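Local coordinates for uncharacterized protein (PDB 4KT3) that acts as a type VI secretion effector, a peptidoglycan glycoside hydrolase, here in complex with its immunity protein, at residues A[85-90]-A[118-123]; A[127-132]-A[140-145]; A[134-139]-A[160-165]. All coordinates share one frame; numbering follows the deposited sequence.

Contact 1: residues A[85-90]-A[118-123]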
loop_
_atom_site.group_PDB
_atom_site.type_symbol
_atom_site.label_atom_id
_atom_site.label_comp_id
_atom_site.label_asym_id
_atom_site.label_seq_id
_atom_site.Cartn_x
_atom_site.Cartn_y
_atom_site.Cartn_z
ATOM N N PHE A 85 -11.102 -1.144 -3.315
ATOM C CA PHE A 85 -10.578 -2.257 -4.108
ATOM C C PHE A 85 -9.977 -1.764 -5.416
ATOM O O PHE A 85 -9.653 -2.560 -6.307
ATOM C CB PHE A 85 -11.690 -3.305 -4.312
ATOM C CG PHE A 85 -12.053 -3.998 -3.031
ATOM C CD1 PHE A 85 -12.934 -3.406 -2.138
ATOM C CD2 PHE A 85 -11.455 -5.199 -2.676
ATOM C CE1 PHE A 85 -13.215 -3.992 -0.933
ATOM C CE2 PHE A 85 -11.755 -5.802 -1.464
ATOM C CZ PHE A 85 -12.635 -5.191 -0.594
ATOM N N SER A 86 -9.798 -0.440 -5.494
ATOM C CA SER A 86 -9.280 0.244 -6.680
ATOM C C SER A 86 -9.847 -0.323 -7.982
ATOM O O SER A 86 -9.114 -0.569 -8.947
ATOM C CB SER A 86 -7.745 0.225 -6.698
ATOM O OG SER A 86 -7.238 0.884 -5.551
HETATM N N MSE A 87 -11.163 -0.499 -7.997
HETATM C CA MSE A 87 -11.874 -1.011 -9.156
HETATM C C MSE A 87 -11.841 -0.012 -10.285
HETATM O O MSE A 87 -12.184 1.150 -10.099
HETATM C CB MSE A 87 -13.346 -1.243 -8.807
HETATM C CG MSE A 87 -13.571 -2.162 -7.633
HETATM SE SE MSE A 87 -13.385 -4.035 -8.099
HETATM C CE MSE A 87 -14.995 -4.250 -9.160
ATOM N N HIS A 88 -11.458 -0.499 -11.460
ATOM C CA HIS A 88 -11.598 0.256 -12.685
ATOM C C HIS A 88 -13.080 0.475 -12.990
ATOM O O HIS A 88 -13.928 -0.392 -12.733
ATOM C CB HIS A 88 -10.939 -0.495 -13.851
ATOM C CG HIS A 88 -9.445 -0.553 -13.776
ATOM N ND1 HIS A 88 -8.682 -1.280 -14.666
ATOM C CD2 HIS A 88 -8.573 0.021 -12.916
ATOM C CE1 HIS A 88 -7.402 -1.141 -14.363
ATOM N NE2 HIS A 88 -7.310 -0.365 -13.297
ATOM N N ALA A 89 -13.386 1.646 -13.533
ATOM C CA ALA A 89 -14.728 1.933 -14.015
ATOM C C ALA A 89 -14.879 1.411 -15.444
ATOM O O ALA A 89 -13.923 1.457 -16.236
ATOM C CB ALA A 89 -14.987 3.418 -13.977
ATOM N N PRO A 90 -16.080 0.936 -15.802
ATOM C CA PRO A 90 -17.269 0.879 -14.949
ATOM C C PRO A 90 -17.296 -0.357 -14.066
ATOM O O PRO A 90 -16.828 -1.418 -14.481
ATOM C CB PRO A 90 -18.422 0.839 -15.954
ATOM C CG PRO A 90 -17.837 0.146 -17.172
ATOM C CD PRO A 90 -16.369 0.537 -17.195
ATOM N N ALA A 118 -16.836 -3.176 -1.719
ATOM C CA ALA A 118 -16.625 -4.601 -1.476
ATOM C C ALA A 118 -17.688 -5.428 -2.211
ATOM O O ALA A 118 -17.388 -6.483 -2.781
ATOM C CB ALA A 118 -16.641 -4.906 0.028
ATOM N N GLN A 119 -18.931 -4.960 -2.181
ATOM C CA GLN A 119 -20.012 -5.622 -2.911
ATOM C C GLN A 119 -19.768 -5.579 -4.431
ATOM O O GLN A 119 -20.142 -6.502 -5.164
ATOM C CB GLN A 119 -21.357 -4.975 -2.537
ATOM C CG GLN A 119 -21.752 -5.228 -1.081
ATOM C CD GLN A 119 -22.986 -4.479 -0.641
ATOM O OE1 GLN A 119 -23.321 -3.422 -1.155
ATOM N NE2 GLN A 119 -23.676 -5.046 0.334
ATOM N N SER A 120 -19.139 -4.504 -4.890
ATOM C CA SER A 120 -18.798 -4.362 -6.295
ATOM C C SER A 120 -17.761 -5.409 -6.681
ATOM O O SER A 120 -17.907 -6.112 -7.706
ATOM C CB SER A 120 -18.260 -2.963 -6.552
ATOM O OG SER A 120 -18.025 -2.764 -7.932
ATOM N N PHE A 121 -16.710 -5.508 -5.874
ATOM C CA PHE A 121 -15.705 -6.554 -6.048
ATOM C C PHE A 121 -16.367 -7.935 -6.098
ATOM O O PHE A 121 -16.088 -8.738 -6.994
ATOM C CB PHE A 121 -14.664 -6.522 -4.920
ATOM C CG PHE A 121 -13.773 -7.719 -4.922
ATOM C CD1 PHE A 121 -12.713 -7.807 -5.809
ATOM C CD2 PHE A 121 -14.039 -8.790 -4.104
ATOM C CE1 PHE A 121 -11.924 -8.934 -5.857
ATOM C CE2 PHE A 121 -13.253 -9.918 -4.148
ATOM C CZ PHE A 121 -12.192 -9.989 -5.021
ATOM N N ALA A 122 -17.275 -8.195 -5.162
ATOM C CA ALA A 122 -17.965 -9.474 -5.107
ATOM C C ALA A 122 -18.787 -9.730 -6.369
ATOM O O ALA A 122 -18.813 -10.853 -6.882
ATOM C CB ALA A 122 -18.857 -9.523 -3.876
ATOM N N SER A 123 -19.468 -8.694 -6.854
ATOM C CA SER A 123 -20.289 -8.793 -8.061
ATOM C C SER A 123 -19.440 -9.185 -9.281
ATOM O O SER A 123 -19.800 -10.098 -10.051
ATOM C CB SER A 123 -21.010 -7.454 -8.294
ATOM O OG SER A 123 -21.920 -7.523 -9.377
#
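Phe85 and Phe121 form an offset, near-parallel pair with little ring overlap, their planes 19° apart and their centroids separated by 5.3 Å. What sits over a face of Phe85 is instead the CB of Phe121, 4.0 Å above the plane of that ring and displaced toward its rim. Farther round the same ring, CE1 of Phe85 reaches the helix backbone, 3.5 Å from the CA of Ala118. Met87, a selenomethionine, makes the second large contribution. Bent at both chi2 (-79°) and chi3 (-71°), its chain folds back so that SE lies at the edge of the Phe121 ring, near its plane, while CE comes 3.6 Å from OG of Ser120, a hydroxyl already hydrogen-bonded to the carbonyl of Pro92. Tyr147 meets the Phe121 ring almost perpendicularly, and Leu62, Leu65 and Ala66 of helix 59-70 pack against Phe85. The example illustrates how a loop without regular structure can be fixed to the buried face of helix 114-129 by alternate residues: Phe85 and Met87 face inward, whereas Ser86 and His88 bond to the immunity lipoprotein chain, in a mostly helical domain of the glucosaminidase family, lysozyme clan.

Contact 2: residues A[127-132]-A[140-145]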
loop_
_atom_site.group_PDB
_atom_site.type_symbol
_atom_site.label_atom_id
_atom_site.label_comp_id
_atom_site.label_asym_id
_atom_site.label_seq_id
_atom_site.Cartn_x
_atom_site.Cartn_y
_atom_site.Cartn_z
ATOM N N THR A 127 -17.463 -14.854 -8.092
ATOM C CA THR A 127 -17.641 -16.221 -8.536
ATOM C C THR A 127 -16.269 -16.803 -8.854
ATOM O O THR A 127 -15.988 -17.961 -8.570
ATOM C CB THR A 127 -18.610 -16.279 -9.732
ATOM O OG1 THR A 127 -19.894 -15.812 -9.306
ATOM C CG2 THR A 127 -18.764 -17.678 -10.264
ATOM N N ALA A 128 -15.380 -15.969 -9.381
ATOM C CA ALA A 128 -14.034 -16.411 -9.709
ATOM C C ALA A 128 -13.161 -16.750 -8.491
ATOM O O ALA A 128 -12.336 -17.664 -8.550
ATOM C CB ALA A 128 -13.342 -15.387 -10.602
ATOM N N VAL A 129 -13.335 -16.038 -7.383
ATOM C CA VAL A 129 -12.497 -16.279 -6.207
ATOM C C VAL A 129 -13.183 -17.095 -5.116
ATOM O O VAL A 129 -12.569 -17.408 -4.102
ATOM C CB VAL A 129 -12.002 -14.970 -5.559
ATOM C CG1 VAL A 129 -11.152 -14.177 -6.539
ATOM C CG2 VAL A 129 -13.168 -14.145 -5.032
ATOM N N ARG A 130 -14.449 -17.453 -5.303
ATOM C CA ARG A 130 -15.152 -18.065 -4.194
ATOM C C ARG A 130 -14.548 -19.411 -3.789
ATOM O O ARG A 130 -14.112 -20.208 -4.619
ATOM C CB ARG A 130 -16.652 -18.145 -4.449
ATOM C CG ARG A 130 -17.065 -19.009 -5.574
ATOM C CD ARG A 130 -18.594 -19.256 -5.569
ATOM N NE ARG A 130 -19.008 -19.819 -4.298
ATOM C CZ ARG A 130 -19.622 -19.151 -3.316
ATOM N NH1 ARG A 130 -19.919 -19.784 -2.188
ATOM N NH2 ARG A 130 -19.970 -17.879 -3.450
ATOM N N GLY A 131 -14.494 -19.618 -2.481
ATOM C CA GLY A 131 -13.969 -20.834 -1.893
ATOM C C GLY A 131 -12.458 -20.953 -1.918
ATOM O O GLY A 131 -11.923 -21.985 -1.523
ATOM N N GLN A 132 -11.766 -19.921 -2.400
ATOM C CA GLN A 132 -10.309 -19.974 -2.467
ATOM C C GLN A 132 -9.780 -19.453 -1.133
ATOM O O GLN A 132 -9.382 -18.291 -1.016
ATOM C CB GLN A 132 -9.795 -19.131 -3.630
ATOM C CG GLN A 132 -10.374 -19.536 -4.965
ATOM C CD GLN A 132 -9.816 -20.840 -5.490
ATOM O OE1 GLN A 132 -8.830 -21.367 -4.984
ATOM N NE2 GLN A 132 -10.443 -21.360 -6.530
ATOM N N GLN A 140 -3.843 -16.333 -6.494
ATOM C CA GLN A 140 -3.759 -16.936 -7.822
ATOM C C GLN A 140 -5.090 -16.852 -8.579
ATOM O O GLN A 140 -5.112 -16.609 -9.781
ATOM C CB GLN A 140 -3.264 -18.380 -7.717
ATOM C CG GLN A 140 -1.799 -18.473 -7.263
ATOM C CD GLN A 140 -1.459 -19.796 -6.595
ATOM O OE1 GLN A 140 -2.326 -20.656 -6.408
ATOM N NE2 GLN A 140 -0.194 -19.957 -6.214
ATOM N N ALA A 141 -6.202 -17.013 -7.870
ATOM C CA ALA A 141 -7.514 -16.906 -8.493
ATOM C C ALA A 141 -7.784 -15.465 -8.921
ATOM O O ALA A 141 -8.444 -15.217 -9.935
ATOM C CB ALA A 141 -8.598 -17.393 -7.537
ATOM N N LEU A 142 -7.271 -14.520 -8.139
ATOM C CA LEU A 142 -7.408 -13.108 -8.443
ATOM C C LEU A 142 -6.784 -12.816 -9.803
ATOM O O LEU A 142 -7.360 -12.115 -10.640
ATOM C CB LEU A 142 -6.699 -12.288 -7.359
ATOM C CG LEU A 142 -7.336 -11.014 -6.847
ATOM C CD1 LEU A 142 -8.824 -11.166 -6.616
ATOM C CD2 LEU A 142 -6.624 -10.625 -5.563
ATOM N N VAL A 143 -5.600 -13.363 -10.027
ATOM C CA VAL A 143 -4.928 -13.205 -11.312
ATOM C C VAL A 143 -5.665 -13.906 -12.455
ATOM O O VAL A 143 -5.788 -13.357 -13.548
ATOM C CB VAL A 143 -3.489 -13.728 -11.246
ATOM C CG1 VAL A 143 -2.872 -13.753 -12.626
ATOM C CG2 VAL A 143 -2.673 -12.853 -10.307
ATOM N N ARG A 144 -6.141 -15.118 -12.211
ATOM C CA ARG A 144 -6.860 -15.864 -13.241
ATOM C C ARG A 144 -8.115 -15.126 -13.693
ATOM O O ARG A 144 -8.488 -15.172 -14.873
ATOM C CB ARG A 144 -7.242 -17.249 -12.719
ATOM C CG ARG A 144 -6.203 -18.315 -13.000
ATOM C CD ARG A 144 -6.782 -19.722 -12.932
ATOM N NE ARG A 144 -7.600 -19.920 -11.742
ATOM C CZ ARG A 144 -7.124 -20.135 -10.516
ATOM N NH1 ARG A 144 -5.817 -20.191 -10.288
ATOM N NH2 ARG A 144 -7.966 -20.300 -9.511
ATOM N N SER A 145 -8.760 -14.446 -12.751
ATOM C CA SER A 145 -10.012 -13.745 -13.005
ATOM C C SER A 145 -9.811 -12.459 -13.800
ATOM O O SER A 145 -10.777 -11.875 -14.272
ATOM C CB SER A 145 -10.698 -13.407 -11.677
ATOM O OG SER A 145 -10.024 -12.365 -10.998
HETATM O O HOH W 1 -10.275 -17.215 -11.025
HETATM O O HOH W 2 -10.472 -19.421 -10.202
HETATM O O HOH W 3 -6.672 -20.644 -7.046
#
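Ala128 and Ser145 meet CB to CB at 3.5 Å, tighter than usual carbon contact, where two consecutive helices of a helix-loop-helix unit fold back on each other. The connection begins with a type II beta turn from Val129 to Gln132, in which Gly131 takes the position of positive phi. The rest of the apolar contact is modest: the methyl of Ala141 packs 3.8 Å from CG of Gln132, and CG1 of Val129 touches CD1 of Leu142 on the buried side. Val129 also packs on Phe138, so this side merges into the core.

The polar part runs through water on the outer side. Near the end of helix 114-129, the carbonyl O of Ala128 accepts from two waters; one of them also donates to Ala141 O at 2.9 Å, and the other accepts from Arg144 NH2 at 2.7 Å. A third water, in the plane of the guanidinium at its edge, accepts from the same NH2 and gives a weak bond to Gln132 OE1. Gln132 NE2 comes 4.0 Å from NH2 of Arg144, also at the guanidinium edge, with the amide and guanidinium planes 66° apart. The hydroxyl of Ser145 turns back to the preceding turn of chain: OG donates to Leu142 O over 2.7 Å, tilted 34° from the carbonyl plane, and accepts from Tyr147 N.

Contact 3: residues A[134-139]-A[160-165]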
loop_
_atom_site.group_PDB
_atom_site.type_symbol
_atom_site.label_atom_id
_atom_site.label_comp_id
_atom_site.label_asym_id
_atom_site.label_seq_id
_atom_site.Cartn_x
_atom_site.Cartn_y
_atom_site.Cartn_z
ATOM N N ASP A 134 -7.278 -20.615 1.054
ATOM C CA ASP A 134 -5.836 -20.486 1.224
ATOM C C ASP A 134 -5.391 -19.175 0.594
ATOM O O ASP A 134 -5.770 -18.869 -0.525
ATOM C CB ASP A 134 -5.112 -21.656 0.569
ATOM C CG ASP A 134 -3.612 -21.514 0.625
ATOM O OD1 ASP A 134 -3.028 -21.760 1.705
ATOM O OD2 ASP A 134 -3.015 -21.168 -0.419
ATOM N N PRO A 135 -4.592 -18.376 1.322
ATOM C CA PRO A 135 -4.203 -17.059 0.798
ATOM C C PRO A 135 -3.475 -17.094 -0.555
ATOM O O PRO A 135 -3.720 -16.213 -1.391
ATOM C CB PRO A 135 -3.295 -16.513 1.901
ATOM C CG PRO A 135 -3.865 -17.107 3.146
ATOM C CD PRO A 135 -4.255 -18.513 2.750
HETATM N N MSE A 136 -2.600 -18.073 -0.772
HETATM C CA MSE A 136 -1.946 -18.194 -2.070
HETATM C C MSE A 136 -2.930 -18.547 -3.180
HETATM O O MSE A 136 -2.872 -17.974 -4.264
HETATM C CB MSE A 136 -0.836 -19.250 -2.030
HETATM C CG MSE A 136 0.365 -18.813 -1.230
HETATM SE SE MSE A 136 1.381 -17.471 -2.183
HETATM C CE MSE A 136 2.216 -18.619 -3.504
ATOM N N ALA A 137 -3.814 -19.500 -2.912
ATOM C CA ALA A 137 -4.846 -19.881 -3.870
ATOM C C ALA A 137 -5.731 -18.686 -4.192
ATOM O O ALA A 137 -6.134 -18.489 -5.338
ATOM C CB ALA A 137 -5.680 -21.019 -3.320
ATOM N N PHE A 138 -6.063 -17.903 -3.169
ATOM C CA PHE A 138 -6.865 -16.701 -3.368
ATOM C C PHE A 138 -6.165 -15.731 -4.341
ATOM O O PHE A 138 -6.768 -15.255 -5.299
ATOM C CB PHE A 138 -7.145 -16.032 -2.012
ATOM C CG PHE A 138 -7.910 -14.741 -2.111
ATOM C CD1 PHE A 138 -9.261 -14.739 -2.412
ATOM C CD2 PHE A 138 -7.270 -13.527 -1.921
ATOM C CE1 PHE A 138 -9.968 -13.550 -2.493
ATOM C CE2 PHE A 138 -7.969 -12.336 -2.001
ATOM C CZ PHE A 138 -9.312 -12.343 -2.302
ATOM N N ALA A 139 -4.895 -15.439 -4.091
ATOM C CA ALA A 139 -4.178 -14.495 -4.936
ATOM C C ALA A 139 -4.083 -15.034 -6.364
ATOM O O ALA A 139 -4.241 -14.296 -7.336
ATOM C CB ALA A 139 -2.799 -14.235 -4.373
ATOM N N PHE A 160 3.632 -11.796 -7.020
ATOM C CA PHE A 160 2.359 -11.183 -6.666
ATOM C C PHE A 160 1.640 -11.968 -5.568
ATOM O O PHE A 160 1.169 -11.388 -4.579
ATOM C CB PHE A 160 1.455 -11.072 -7.897
ATOM C CG PHE A 160 0.069 -10.608 -7.579
ATOM C CD1 PHE A 160 -0.965 -11.525 -7.401
ATOM C CD2 PHE A 160 -0.201 -9.259 -7.435
ATOM C CE1 PHE A 160 -2.242 -11.097 -7.092
ATOM C CE2 PHE A 160 -1.473 -8.827 -7.124
ATOM C CZ PHE A 160 -2.499 -9.749 -6.955
ATOM N N ALA A 161 1.549 -13.284 -5.734
ATOM C CA ALA A 161 0.740 -14.093 -4.824
ATOM C C ALA A 161 1.297 -14.104 -3.405
ATOM O O ALA A 161 0.550 -13.950 -2.439
ATOM C CB ALA A 161 0.606 -15.517 -5.346
ATOM N N ARG A 162 2.605 -14.297 -3.283
ATOM C CA ARG A 162 3.239 -14.380 -1.979
ATOM C C ARG A 162 3.132 -13.037 -1.263
ATOM O O ARG A 162 2.928 -12.984 -0.046
ATOM C CB ARG A 162 4.695 -14.803 -2.122
ATOM C CG ARG A 162 5.413 -15.027 -0.805
ATOM C CD ARG A 162 4.881 -16.254 -0.083
ATOM N NE ARG A 162 3.872 -15.913 0.912
ATOM C CZ ARG A 162 3.133 -16.805 1.567
ATOM N NH1 ARG A 162 3.279 -18.103 1.328
ATOM N NH2 ARG A 162 2.242 -16.400 2.459
ATOM N N TYR A 163 3.279 -11.949 -2.023
ATOM C CA TYR A 163 3.188 -10.609 -1.462
ATOM C C TYR A 163 1.781 -10.362 -0.891
ATOM O O TYR A 163 1.635 -9.898 0.241
ATOM C CB TYR A 163 3.569 -9.559 -2.521
ATOM C CG TYR A 163 3.509 -8.124 -2.025
ATOM C CD1 TYR A 163 2.355 -7.367 -2.166
ATOM C CD2 TYR A 163 4.603 -7.533 -1.418
ATOM C CE1 TYR A 163 2.290 -6.056 -1.696
ATOM C CE2 TYR A 163 4.554 -6.225 -0.956
ATOM C CZ TYR A 163 3.397 -5.494 -1.103
ATOM O OH TYR A 163 3.331 -4.200 -0.652
ATOM N N LEU A 164 0.745 -10.690 -1.660
ATOM C CA LEU A 164 -0.616 -10.485 -1.188
ATOM C C LEU A 164 -0.927 -11.436 -0.033
ATOM O O LEU A 164 -1.579 -11.053 0.935
ATOM C CB LEU A 164 -1.624 -10.695 -2.315
ATOM C CG LEU A 164 -3.110 -10.580 -1.940
ATOM C CD1 LEU A 164 -3.416 -9.252 -1.283
ATOM C CD2 LEU A 164 -3.965 -10.735 -3.179
ATOM N N ALA A 165 -0.471 -12.680 -0.146
ATOM C CA ALA A 165 -0.722 -13.660 0.898
ATOM C C ALA A 165 -0.131 -13.189 2.231
ATOM O O ALA A 165 -0.732 -13.383 3.290
ATOM C CB ALA A 165 -0.163 -15.032 0.498
#
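With CG anti to the carbonyl carbon, and two further bends in the same sense (chi2 -73°, chi3 -75°), the selenomethionine Met136 curls its chain onto the backbone of the facing helix, and SE rests 3.6 Å from the N of Arg162. The CB of Arg162 points away from the contact, but bends at chi2 and chi3 bring the guanidinium back; the two side chains cross at about a right angle, and SE lies 3.9 Å above one face of the group, toward its rim. Between the two helices, whose local axes approach to 8.3 Å at an angle of 126°, the close points are made by small side chains. Pro135 CB touches Ala165 CB at 3.7 Å, and Ala139 CB meets Ala161 CA at 3.6 Å. Ala139 also packs against CD2 of Leu164, and its carbonyl O lies in the plane of the Phe160 ring, at the edge, 3.8 Å from CE1. At the start of helix 135-144, Asp134 is the N-cap and accepts from the N of Ala137. Tyr163 points away and bonds to Glu94 and Asn96 of the immunity lipoprotein chain. Arg162 forms a salt bridge with Asp166 of its own helix. The thioether position, selenium here, meets the guanidinium mainly by van der Waals contact, and the apolar pairs suggest that close fit provides most of the cohesion.

Read from the N terminus, contact 1 closes first: it brings the loop after helix 76-81 onto helix 114-129, enclosing the two-stranded antiparallel sheet of 96-98 and 108-110. Contact 2 follows in series, closing the short connection from the end of that helix to helix 135-144. Contact 3 crosses contact 2, since 134-139 lies between its segments while 160-165 comes after both, and it adds the last helix, 160-174. Leu142 is one joint, touching Phe121 of contact 1 with one methyl and Leu164 of contact 3 with the other. Contacts 1 and 3 do not touch directly; contact 2 bridges them, uniting three successive helices and the preceding loop.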